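Local coordinates for protein glucuronan lyase A (Trichoderma reesei, PDB 2ZZJ) that probably cleaves beta-1,4-linked glucuronan within the chain as a polysaccharide lyase with a beta-jelly-roll fold, and carries a bound calcium ion, at residues Gln83-Ala94 / Trp106-Asn116; Thr1-His9 / Asp222-Asp232. All blocks are in the same frame, centred on the assembly; numbering follows the deposited sequence.

Overall arrangement
The two contacts lie in different sheets of the beta-jelly roll. Contact 1 pairs Gln83-Ala94 with Trp106-Asn116, a hairpin in the sheet that also holds strands 53-63 and 192-197; its centre is about 6 Å from the centre of the chain. Contact 2 pairs Thr1-His9 with Asp222-Asp232, joining the N-terminal strand to one near the C-terminus in the other sheet, its centre about 15 Å out. The calcium ion belongs to contact 2, bound by Asp7 and Asp222, while contact 1 lies away from that site. Centres of the two contacts are about 20 Å apart and their nearest atoms about 7 Å, without touching; strand 192-197 meets side chains of both.

Contact 1 (Gln83-Ala94 / Trp106-Asn116); sequences QPQSYNIAQFIA and WMPSTMIWIQN
Strand 86-94 runs antiparallel to strands 106-109 and 111-115 at 140° and 150°, and the pairing bends where segment 106-116 turns a corner at Thr110. A classic beta bulge marks the middle: Ile89 N and Ala90 N both donate to Ile112 O, at 2.8 Å for Ile89. A second one-residue shift separates the Gln91-Met111 and Ile93-Pro108 pairs. Asn88 braces the first bulge from within its own strand. Its CG lies opposite the backbone N (chi1 -160°), which lets ND2 bond Ala90 O at 2.9 Å from well above the carbonyl plane, while Ile112 N reaches that oxygen from the opposite face. Met111, bent at chi3, brings CE to 3.5 Å from Asn88 OD1, the two side chains crossing at about a right angle. On the face that carries Ala90 and Ile112, their CB atoms meet, and Ile89, displaced at the bulge, packs CG1 against Ile112 CG2 at 3.9 Å. Near the far end Ile93 CG1 meets the edge of the Trp106 ring at CE3, 3.8 Å away. Trp113 NE1 bonds Gln115 OE1 at 2.8 Å, with the acceptor in the indole plane, while Ser86 OG lies 3.3 Å from Trp113 CD1 and has its polar partner in Asn202. The hairpin is flanked by strand 192-197, whose Gln194 and Arg196 bond the backbone of Ile93 and Gln91, and by strand 118-126, whose Tyr120 bonds that of Trp113.

Contact 2 (Thr1-His9 / Asp222-Asp232); sequences TRSFYNDGH and DEVAVGTTFAD. With CA (calcium ion), chain B.
Phe4-Asn6 pairs with Val224-Val226 in an antiparallel edge of the jelly roll (177° between axes), with a bulge at each end. In the classic bulge Ser3 N and Phe4 N reach Val226 O from the same face of its plane; in the G1 bulge Glu223 and Val224 both face Asn6. Charge holds the chain terminus: Thr1 N makes a salt bridge to Asp232 OD2 at 2.6 Å, on the syn side, and also donates to Thr228 OG1. Thr228 N meets the same carboxylate oxygen on its anti side, and Asp232 N returns to Thr229 OG1 in a capping box. With Asp232 replaced by an alanine, the terminal ammonium is likely to lose its charged mate and Thr228 N that acceptor. Among polar side chains, Tyr5 OH donates to Glu223 OE2 at 2.7 Å, the ring and carboxylate planes 82° apart. Glu223, bent at chi2 (68°), brings its carboxylate to the tyrosine edge, and its OE1 forms a salt bridge with Lys33. Apolar contact is modest: Phe4 CE2 approaches Val224 CG1 at 4.2 Å, the methyl at the ring edge, while His58 stacks on the phenylalanine. Calcium closes the other end, where Lys33 O and Ser36 O join Asp7 O at 2.4 Å from the ion, two waters, and both carboxylate oxygens of Asp222, OD1 at 2.4 Å and OD2 at 2.6 Å from the calcium.

Contact 1 (Gln83-Ala94 / Trp106-Asn116)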
loop_
_atom_site.group_PDB
_atom_site.type_symbol
_atom_site.label_atom_id
_atom_site.label_comp_id
_atom_site.label_asym_id
_atom_site.label_seq_id
_atom_site.Cartn_x
_atom_site.Cartn_y
_atom_site.Cartn_z
ATOM N N GLN A 83 3.987 3.429 -17.259
ATOM C CA GLN A 83 3.085 4.505 -17.671
ATOM C C GLN A 83 2.965 5.526 -16.550
ATOM O O GLN A 83 3.186 5.185 -15.362
ATOM C CB GLN A 83 1.690 3.959 -18.064
ATOM C CG GLN A 83 1.683 3.048 -19.266
ATOM C CD GLN A 83 2.003 3.775 -20.582
ATOM O OE1 GLN A 83 2.176 4.993 -20.611
ATOM N NE2 GLN A 83 2.065 3.022 -21.664
ATOM N N PRO A 84 2.678 6.801 -16.905
ATOM C CA PRO A 84 2.548 7.903 -15.963
ATOM C C PRO A 84 1.387 7.817 -14.975
ATOM O O PRO A 84 1.365 8.582 -14.006
ATOM C CB PRO A 84 2.337 9.137 -16.869
ATOM C CG PRO A 84 2.064 8.623 -18.240
ATOM C CD PRO A 84 2.585 7.243 -18.322
ATOM N N GLN A 85 0.409 6.951 -15.232
ATOM C CA GLN A 85 -0.706 6.764 -14.290
ATOM C C GLN A 85 -0.196 6.090 -13.021
ATOM O O GLN A 85 0.900 5.535 -13.012
ATOM C CB GLN A 85 -1.831 5.938 -14.907
ATOM C CG GLN A 85 -2.655 6.706 -15.957
ATOM C CD GLN A 85 -3.831 5.918 -16.480
ATOM O OE1 GLN A 85 -3.690 4.790 -16.938
ATOM N NE2 GLN A 85 -5.003 6.548 -16.486
ATOM N N SER A 86 -0.987 6.166 -11.954
ATOM C CA SER A 86 -0.699 5.429 -10.722
ATOM C C SER A 86 -1.222 4.012 -10.790
ATOM O O SER A 86 -2.362 3.799 -11.185
ATOM C CB SER A 86 -1.360 6.116 -9.528
ATOM O OG SER A 86 -1.439 5.233 -8.406
ATOM N N TYR A 87 -0.388 3.064 -10.374
ATOM C CA TYR A 87 -0.829 1.707 -9.984
ATOM C C TYR A 87 -0.424 1.566 -8.523
ATOM O O TYR A 87 0.761 1.585 -8.197
ATOM C CB TYR A 87 -0.215 0.609 -10.866
ATOM C CG TYR A 87 -0.691 0.706 -12.300
ATOM C CD1 TYR A 87 -1.866 0.072 -12.694
ATOM C CD2 TYR A 87 0.006 1.494 -13.244
ATOM C CE1 TYR A 87 -2.327 0.173 -14.009
ATOM C CE2 TYR A 87 -0.452 1.606 -14.568
ATOM C CZ TYR A 87 -1.628 0.948 -14.930
ATOM O OH TYR A 87 -2.143 1.029 -16.212
ATOM N N ASN A 88 -1.423 1.505 -7.649
ATOM C CA ASN A 88 -1.174 1.512 -6.220
ATOM C C ASN A 88 -0.829 0.085 -5.810
ATOM O O ASN A 88 -1.418 -0.868 -6.331
ATOM C CB ASN A 88 -2.412 2.003 -5.473
ATOM C CG ASN A 88 -2.084 2.495 -4.076
ATOM O OD1 ASN A 88 -1.615 3.631 -3.884
ATOM N ND2 ASN A 88 -2.324 1.643 -3.085
ATOM N N ILE A 89 0.141 -0.065 -4.910
ATOM C CA ILE A 89 0.564 -1.404 -4.497
ATOM C C ILE A 89 0.326 -1.736 -2.997
ATOM O O ILE A 89 0.373 -2.920 -2.631
ATOM C CB ILE A 89 2.025 -1.741 -4.890
ATOM C CG1 ILE A 89 3.038 -0.779 -4.222
ATOM C CG2 ILE A 89 2.208 -1.730 -6.455
ATOM C CD1 ILE A 89 4.530 -1.220 -4.446
ATOM N N ALA A 90 0.113 -0.712 -2.157
ATOM C CA ALA A 90 -0.209 -0.914 -0.717
ATOM C C ALA A 90 -0.883 0.333 -0.176
ATOM O O ALA A 90 -0.664 1.457 -0.698
ATOM C CB ALA A 90 1.066 -1.194 0.094
ATOM N N GLN A 91 -1.697 0.177 0.866
ATOM C CA GLN A 91 -2.303 1.381 1.453
ATOM C C GLN A 91 -2.801 1.125 2.837
ATOM O O GLN A 91 -3.186 -0.024 3.149
ATOM C CB GLN A 91 -3.464 1.889 0.594
ATOM C CG GLN A 91 -4.576 0.899 0.299
ATOM C CD GLN A 91 -5.833 1.585 -0.278
ATOM O OE1 GLN A 91 -6.052 2.775 -0.053
ATOM N NE2 GLN A 91 -6.636 0.839 -1.024
ATOM N N PHE A 92 -2.792 2.190 3.635
ATOM C CA PHE A 92 -3.493 2.220 4.924
ATOM C C PHE A 92 -4.783 2.961 4.727
ATOM O O PHE A 92 -4.809 4.038 4.076
ATOM C CB PHE A 92 -2.648 2.932 5.955
ATOM C CG PHE A 92 -1.401 2.173 6.333
ATOM C CD1 PHE A 92 -1.446 1.232 7.381
ATOM C CD2 PHE A 92 -0.203 2.384 5.663
ATOM C CE1 PHE A 92 -0.298 0.536 7.765
ATOM C CE2 PHE A 92 0.950 1.667 6.035
ATOM C CZ PHE A 92 0.881 0.737 7.087
ATOM N N ILE A 93 -5.852 2.404 5.286
ATOM C CA ILE A 93 -7.181 2.956 5.058
ATOM C C ILE A 93 -8.137 2.619 6.205
ATOM O O ILE A 93 -8.212 1.458 6.676
ATOM C CB ILE A 93 -7.727 2.514 3.658
ATOM C CG1 ILE A 93 -9.093 3.168 3.333
ATOM C CG2 ILE A 93 -7.757 0.964 3.524
ATOM C CD1 ILE A 93 -9.584 2.802 1.957
ATOM N N ALA A 94 -8.879 3.646 6.640
ATOM C CA ALA A 94 -9.882 3.496 7.700
ATOM C C ALA A 94 -11.257 3.896 7.189
ATOM O O ALA A 94 -11.378 4.836 6.402
ATOM C CB ALA A 94 -9.542 4.365 8.863
ATOM N N TRP A 106 -14.627 6.433 3.881
ATOM C CA TRP A 106 -13.340 5.727 3.796
ATOM C C TRP A 106 -12.274 6.734 3.468
ATOM O O TRP A 106 -12.426 7.493 2.506
ATOM C CB TRP A 106 -13.375 4.684 2.699
ATOM C CG TRP A 106 -14.190 3.520 3.029
ATOM C CD1 TRP A 106 -15.525 3.353 2.771
ATOM C CD2 TRP A 106 -13.757 2.331 3.699
ATOM N NE1 TRP A 106 -15.950 2.129 3.242
ATOM C CE2 TRP A 106 -14.884 1.478 3.809
ATOM C CE3 TRP A 106 -12.526 1.902 4.230
ATOM C CZ2 TRP A 106 -14.814 0.217 4.415
ATOM C CZ3 TRP A 106 -12.457 0.653 4.821
ATOM C CH2 TRP A 106 -13.597 -0.178 4.913
ATOM N N MET A 107 -11.211 6.771 4.267
ATOM C CA MET A 107 -10.102 7.660 3.994
ATOM C C MET A 107 -8.802 6.878 3.984
ATOM O O MET A 107 -8.369 6.392 5.037
ATOM C CB MET A 107 -9.989 8.767 5.033
ATOM C CG MET A 107 -9.167 9.920 4.579
ATOM S SD MET A 107 -8.365 10.807 5.881
ATOM C CE MET A 107 -6.963 9.737 6.277
ATOM N N PRO A 108 -8.180 6.747 2.801
ATOM C CA PRO A 108 -6.799 6.228 2.839
ATOM C C PRO A 108 -5.866 7.266 3.411
ATOM O O PRO A 108 -6.000 8.472 3.119
ATOM C CB PRO A 108 -6.457 5.977 1.358
ATOM C CG PRO A 108 -7.422 6.869 0.550
ATOM C CD PRO A 108 -8.672 7.020 1.432
ATOM N N SER A 109 -4.905 6.828 4.211
ATOM C CA SER A 109 -3.868 7.740 4.655
ATOM C C SER A 109 -2.599 7.537 3.834
ATOM O O SER A 109 -2.460 8.059 2.706
ATOM C CB SER A 109 -3.608 7.609 6.167
ATOM O OG SER A 109 -3.298 6.279 6.573
ATOM N N THR A 110 -1.657 6.798 4.401
ATOM C CA THR A 110 -0.430 6.531 3.675
ATOM C C THR A 110 -0.735 5.524 2.562
ATOM O O THR A 110 -1.478 4.551 2.766
ATOM C CB THR A 110 0.713 6.071 4.610
ATOM O OG1 THR A 110 1.322 7.230 5.231
ATOM C CG2 THR A 110 1.795 5.317 3.864
ATOM N N MET A 111 -0.166 5.790 1.381
ATOM C CA MET A 111 -0.326 4.913 0.212
ATOM C C MET A 111 1.025 4.728 -0.430
ATOM O O MET A 111 1.920 5.608 -0.332
ATOM C CB MET A 111 -1.327 5.488 -0.825
ATOM C CG MET A 111 -2.759 5.676 -0.279
ATOM S SD MET A 111 -3.822 6.547 -1.492
ATOM C CE MET A 111 -4.427 5.150 -2.391
ATOM N N ILE A 112 1.194 3.583 -1.085
ATOM C CA ILE A 112 2.428 3.312 -1.797
ATOM C C ILE A 112 2.059 2.941 -3.214
ATOM O O ILE A 112 1.206 2.081 -3.430
ATOM C CB ILE A 112 3.250 2.157 -1.118
ATOM C CG1 ILE A 112 3.438 2.461 0.389
ATOM C CG2 ILE A 112 4.590 1.929 -1.913
ATOM C CD1 ILE A 112 4.270 1.470 1.186
ATOM N N TRP A 113 2.694 3.580 -4.200
ATOM C CA TRP A 113 2.322 3.326 -5.585
ATOM C C TRP A 113 3.483 3.452 -6.549
ATOM O O TRP A 113 4.540 3.921 -6.159
ATOM C CB TRP A 113 1.132 4.194 -6.025
ATOM C CG TRP A 113 1.348 5.717 -6.161
ATOM C CD1 TRP A 113 1.502 6.422 -7.340
ATOM C CD2 TRP A 113 1.296 6.706 -5.117
ATOM N NE1 TRP A 113 1.596 7.771 -7.081
ATOM C CE2 TRP A 113 1.472 7.977 -5.735
ATOM C CE3 TRP A 113 1.123 6.647 -3.714
ATOM C CZ2 TRP A 113 1.471 9.175 -5.005
ATOM C CZ3 TRP A 113 1.147 7.844 -2.978
ATOM C CH2 TRP A 113 1.322 9.097 -3.646
ATOM N N ILE A 114 3.261 2.945 -7.764
ATOM C CA ILE A 114 4.182 3.114 -8.919
ATOM C C ILE A 114 3.635 4.214 -9.818
ATOM O O ILE A 114 2.465 4.185 -10.171
ATOM C CB ILE A 114 4.280 1.787 -9.779
ATOM C CG1 ILE A 114 4.592 0.560 -8.904
ATOM C CG2 ILE A 114 5.384 1.894 -10.830
ATOM C CD1 ILE A 114 5.910 0.642 -8.174
ATOM N N GLN A 115 4.476 5.183 -10.196
ATOM C CA GLN A 115 4.121 6.201 -11.184
ATOM C C GLN A 115 5.314 6.242 -12.133
ATOM O O GLN A 115 6.427 6.418 -11.688
ATOM C CB GLN A 115 3.926 7.550 -10.461
ATOM C CG GLN A 115 3.055 8.561 -11.145
ATOM C CD GLN A 115 2.682 9.741 -10.239
ATOM O OE1 GLN A 115 2.028 9.584 -9.206
ATOM N NE2 GLN A 115 3.065 10.947 -10.660
ATOM N N ASN A 116 5.099 6.025 -13.420
ATOM C CA ASN A 116 6.236 5.771 -14.329
ATOM C C ASN A 116 7.054 4.619 -13.746
ATOM O O ASN A 116 6.460 3.611 -13.346
ATOM C CB ASN A 116 7.068 7.054 -14.512
ATOM C CG ASN A 116 6.276 8.155 -15.252
ATOM O OD1 ASN A 116 5.849 7.939 -16.383
ATOM N ND2 ASN A 116 6.097 9.321 -14.620
HETATM O O HOH W 1 4.384 2.221 -14.444
HETATM O O HOH W 2 3.130 10.691 -13.949
HETATM O O HOH W 3 2.520 3.523 -12.927
#

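Contact 2 (Thr1-His9 / Asp222-Asp232)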
loop_
_atom_site.group_PDB
_atom_site.type_symbol
_atom_site.label_atom_id
_atom_site.label_comp_id
_atom_site.label_asym_id
_atom_site.label_seq_id
_atom_site.Cartn_x
_atom_site.Cartn_y
_atom_site.Cartn_z
ATOM N N THR A 1 8.901 -7.428 18.258
ATOM C CA THR A 1 8.070 -8.659 18.077
ATOM C C THR A 1 7.033 -8.440 16.986
ATOM O O THR A 1 6.494 -7.339 16.857
ATOM C CB THR A 1 7.283 -8.922 19.340
ATOM O OG1 THR A 1 6.732 -7.663 19.766
ATOM C CG2 THR A 1 8.204 -9.477 20.439
ATOM N N ARG A 2 6.720 -9.495 16.244
ATOM C CA ARG A 2 5.826 -9.395 15.097
ATOM C C ARG A 2 4.389 -9.517 15.580
ATOM O O ARG A 2 4.082 -10.426 16.353
ATOM C CB ARG A 2 6.134 -10.553 14.160
ATOM C CG ARG A 2 6.321 -10.213 12.734
ATOM C CD ARG A 2 7.186 -11.287 12.043
ATOM N NE ARG A 2 6.845 -12.641 12.461
ATOM C CZ ARG A 2 7.376 -13.756 11.945
ATOM N NH1 ARG A 2 8.296 -13.691 10.974
ATOM N NH2 ARG A 2 6.969 -14.949 12.403
ATOM N N SER A 3 3.499 -8.638 15.125
ATOM C CA SER A 3 2.070 -8.833 15.386
ATOM C C SER A 3 1.373 -9.514 14.223
ATOM O O SER A 3 0.280 -10.085 14.366
ATOM C CB SER A 3 1.424 -7.489 15.709
ATOM O OG SER A 3 1.574 -6.636 14.593
ATOM N N PHE A 4 2.009 -9.505 13.049
ATOM C CA PHE A 4 1.420 -10.151 11.881
ATOM C C PHE A 4 2.538 -10.675 10.995
ATOM O O PHE A 4 3.560 -9.992 10.844
ATOM C CB PHE A 4 0.553 -9.153 11.077
ATOM C CG PHE A 4 -0.048 -9.727 9.820
ATOM C CD1 PHE A 4 -1.043 -10.703 9.855
ATOM C CD2 PHE A 4 0.391 -9.265 8.576
ATOM C CE1 PHE A 4 -1.596 -11.213 8.665
ATOM C CE2 PHE A 4 -0.142 -9.761 7.386
ATOM C CZ PHE A 4 -1.126 -10.725 7.411
ATOM N N TYR A 5 2.344 -11.859 10.417
ATOM C CA TYR A 5 3.293 -12.399 9.438
ATOM C C TYR A 5 2.524 -13.197 8.421
ATOM O O TYR A 5 1.653 -14.039 8.789
ATOM C CB TYR A 5 4.384 -13.273 10.094
ATOM C CG TYR A 5 5.221 -14.007 9.077
ATOM C CD1 TYR A 5 6.035 -13.301 8.160
ATOM C CD2 TYR A 5 5.203 -15.411 9.008
ATOM C CE1 TYR A 5 6.806 -13.991 7.190
ATOM C CE2 TYR A 5 5.956 -16.107 8.035
ATOM C CZ TYR A 5 6.757 -15.398 7.150
ATOM O OH TYR A 5 7.517 -16.065 6.201
ATOM N N ASN A 6 2.788 -12.953 7.149
ATOM C CA ASN A 6 2.196 -13.795 6.099
ATOM C C ASN A 6 3.229 -14.201 5.076
ATOM O O ASN A 6 3.874 -13.336 4.458
ATOM C CB ASN A 6 1.025 -13.093 5.409
ATOM C CG ASN A 6 0.292 -14.008 4.431
ATOM O OD1 ASN A 6 0.643 -14.099 3.249
ATOM N ND2 ASN A 6 -0.769 -14.692 4.923
ATOM N N ASP A 7 3.386 -15.517 4.882
ATOM C CA ASP A 7 4.419 -16.037 3.981
ATOM C C ASP A 7 3.947 -16.228 2.539
ATOM O O ASP A 7 4.540 -17.033 1.792
ATOM C CB ASP A 7 4.940 -17.391 4.484
ATOM C CG ASP A 7 3.885 -18.494 4.378
ATOM O OD1 ASP A 7 2.687 -18.165 4.228
ATOM O OD2 ASP A 7 4.264 -19.696 4.468
ATOM N N GLY A 8 2.942 -15.476 2.113
ATOM C CA GLY A 8 2.478 -15.569 0.713
ATOM C C GLY A 8 1.402 -16.630 0.562
ATOM O O GLY A 8 1.455 -17.441 -0.365
ATOM N N HIS A 9 0.411 -16.587 1.451
ATOM C CA HIS A 9 -0.745 -17.487 1.440
ATOM C C HIS A 9 -2.040 -16.709 1.725
ATOM O O HIS A 9 -2.048 -15.653 2.386
ATOM C CB HIS A 9 -0.585 -18.567 2.522
ATOM C CG HIS A 9 0.257 -19.738 2.107
ATOM N ND1 HIS A 9 1.526 -19.960 2.602
ATOM C CD2 HIS A 9 0.012 -20.748 1.233
ATOM C CE1 HIS A 9 2.018 -21.060 2.062
ATOM N NE2 HIS A 9 1.123 -21.549 1.216
ATOM N N ASP A 222 4.772 -11.146 -1.311
ATOM C CA ASP A 222 5.206 -12.200 -0.397
ATOM C C ASP A 222 5.756 -11.581 0.879
ATOM O O ASP A 222 6.074 -10.390 0.906
ATOM C CB ASP A 222 6.296 -13.017 -1.103
ATOM C CG ASP A 222 6.466 -14.428 -0.514
ATOM O OD1 ASP A 222 5.808 -14.770 0.510
ATOM O OD2 ASP A 222 7.276 -15.166 -1.093
ATOM N N GLU A 223 5.920 -12.415 1.913
ATOM C CA GLU A 223 6.689 -12.075 3.066
ATOM C C GLU A 223 6.238 -10.716 3.670
ATOM O O GLU A 223 7.027 -9.772 3.753
ATOM C CB GLU A 223 8.202 -12.082 2.678
ATOM C CG GLU A 223 9.165 -12.239 3.819
ATOM C CD GLU A 223 9.123 -13.635 4.504
ATOM O OE1 GLU A 223 9.923 -13.767 5.456
ATOM O OE2 GLU A 223 8.316 -14.546 4.139
ATOM N N VAL A 224 4.969 -10.639 4.070
ATOM C CA VAL A 224 4.411 -9.418 4.657
ATOM C C VAL A 224 4.434 -9.552 6.169
ATOM O O VAL A 224 4.129 -10.642 6.702
ATOM C CB VAL A 224 2.942 -9.173 4.190
ATOM C CG1 VAL A 224 2.439 -7.781 4.664
ATOM C CG2 VAL A 224 2.817 -9.279 2.642
ATOM N N ALA A 225 4.780 -8.468 6.866
ATOM C CA ALA A 225 4.896 -8.502 8.329
ATOM C C ALA A 225 4.622 -7.129 8.920
ATOM O O ALA A 225 4.896 -6.089 8.260
ATOM C CB ALA A 225 6.313 -8.981 8.774
ATOM N N VAL A 226 4.097 -7.145 10.163
ATOM C CA VAL A 226 3.944 -5.938 10.968
ATOM C C VAL A 226 4.585 -6.269 12.307
ATOM O O VAL A 226 4.397 -7.376 12.828
ATOM C CB VAL A 226 2.443 -5.520 11.187
ATOM C CG1 VAL A 226 2.387 -4.178 11.955
ATOM C CG2 VAL A 226 1.690 -5.426 9.835
ATOM N N GLY A 227 5.369 -5.345 12.842
ATOM C CA GLY A 227 6.076 -5.605 14.092
ATOM C C GLY A 227 6.678 -4.361 14.681
ATOM O O GLY A 227 6.376 -3.239 14.248
ATOM N N THR A 228 7.553 -4.560 15.665
ATOM C CA THR A 228 8.066 -3.437 16.451
ATOM C C THR A 228 9.530 -3.135 16.204
ATOM O O THR A 228 10.045 -2.157 16.726
ATOM C CB THR A 228 7.820 -3.635 17.970
ATOM O OG1 THR A 228 8.510 -4.789 18.411
ATOM C CG2 THR A 228 6.326 -3.846 18.243
ATOM N N THR A 229 10.191 -3.958 15.390
ATOM C CA THR A 229 11.595 -3.704 15.001
ATOM C C THR A 229 11.747 -3.868 13.489
ATOM O O THR A 229 10.882 -4.471 12.841
ATOM C CB THR A 229 12.575 -4.647 15.741
ATOM O OG1 THR A 229 12.469 -5.997 15.246
ATOM C CG2 THR A 229 12.272 -4.645 17.258
ATOM N N PHE A 230 12.847 -3.351 12.939
ATOM C CA PHE A 230 13.175 -3.576 11.529
ATOM C C PHE A 230 13.323 -5.073 11.224
ATOM O O PHE A 230 12.752 -5.588 10.230
ATOM C CB PHE A 230 14.494 -2.815 11.206
ATOM C CG PHE A 230 14.898 -2.870 9.753
ATOM C CD1 PHE A 230 14.578 -1.836 8.875
ATOM C CD2 PHE A 230 15.637 -3.955 9.264
ATOM C CE1 PHE A 230 14.952 -1.911 7.503
ATOM C CE2 PHE A 230 16.043 -4.023 7.916
ATOM C CZ PHE A 230 15.676 -2.994 7.021
ATOM N N ALA A 231 14.112 -5.788 12.045
ATOM C CA ALA A 231 14.339 -7.219 11.786
ATOM C C ALA A 231 13.023 -8.022 11.805
ATOM O O ALA A 231 12.927 -9.046 11.127
ATOM C CB ALA A 231 15.337 -7.830 12.791
ATOM N N ASP A 232 12.048 -7.589 12.607
ATOM C CA ASP A 232 10.753 -8.292 12.627
ATOM C C ASP A 232 10.108 -8.335 11.240
ATOM O O ASP A 232 9.477 -9.330 10.870
ATOM C CB ASP A 232 9.758 -7.608 13.554
ATOM C CG ASP A 232 9.980 -7.932 14.984
ATOM O OD1 ASP A 232 10.443 -9.043 15.286
ATOM O OD2 ASP A 232 9.610 -7.092 15.806
HETATM CA CA CA B . 6.545 -17.100 0.481
HETATM O O HOH W 4 7.706 -16.588 2.529
HETATM O O HOH W 5 5.913 -19.367 1.280
#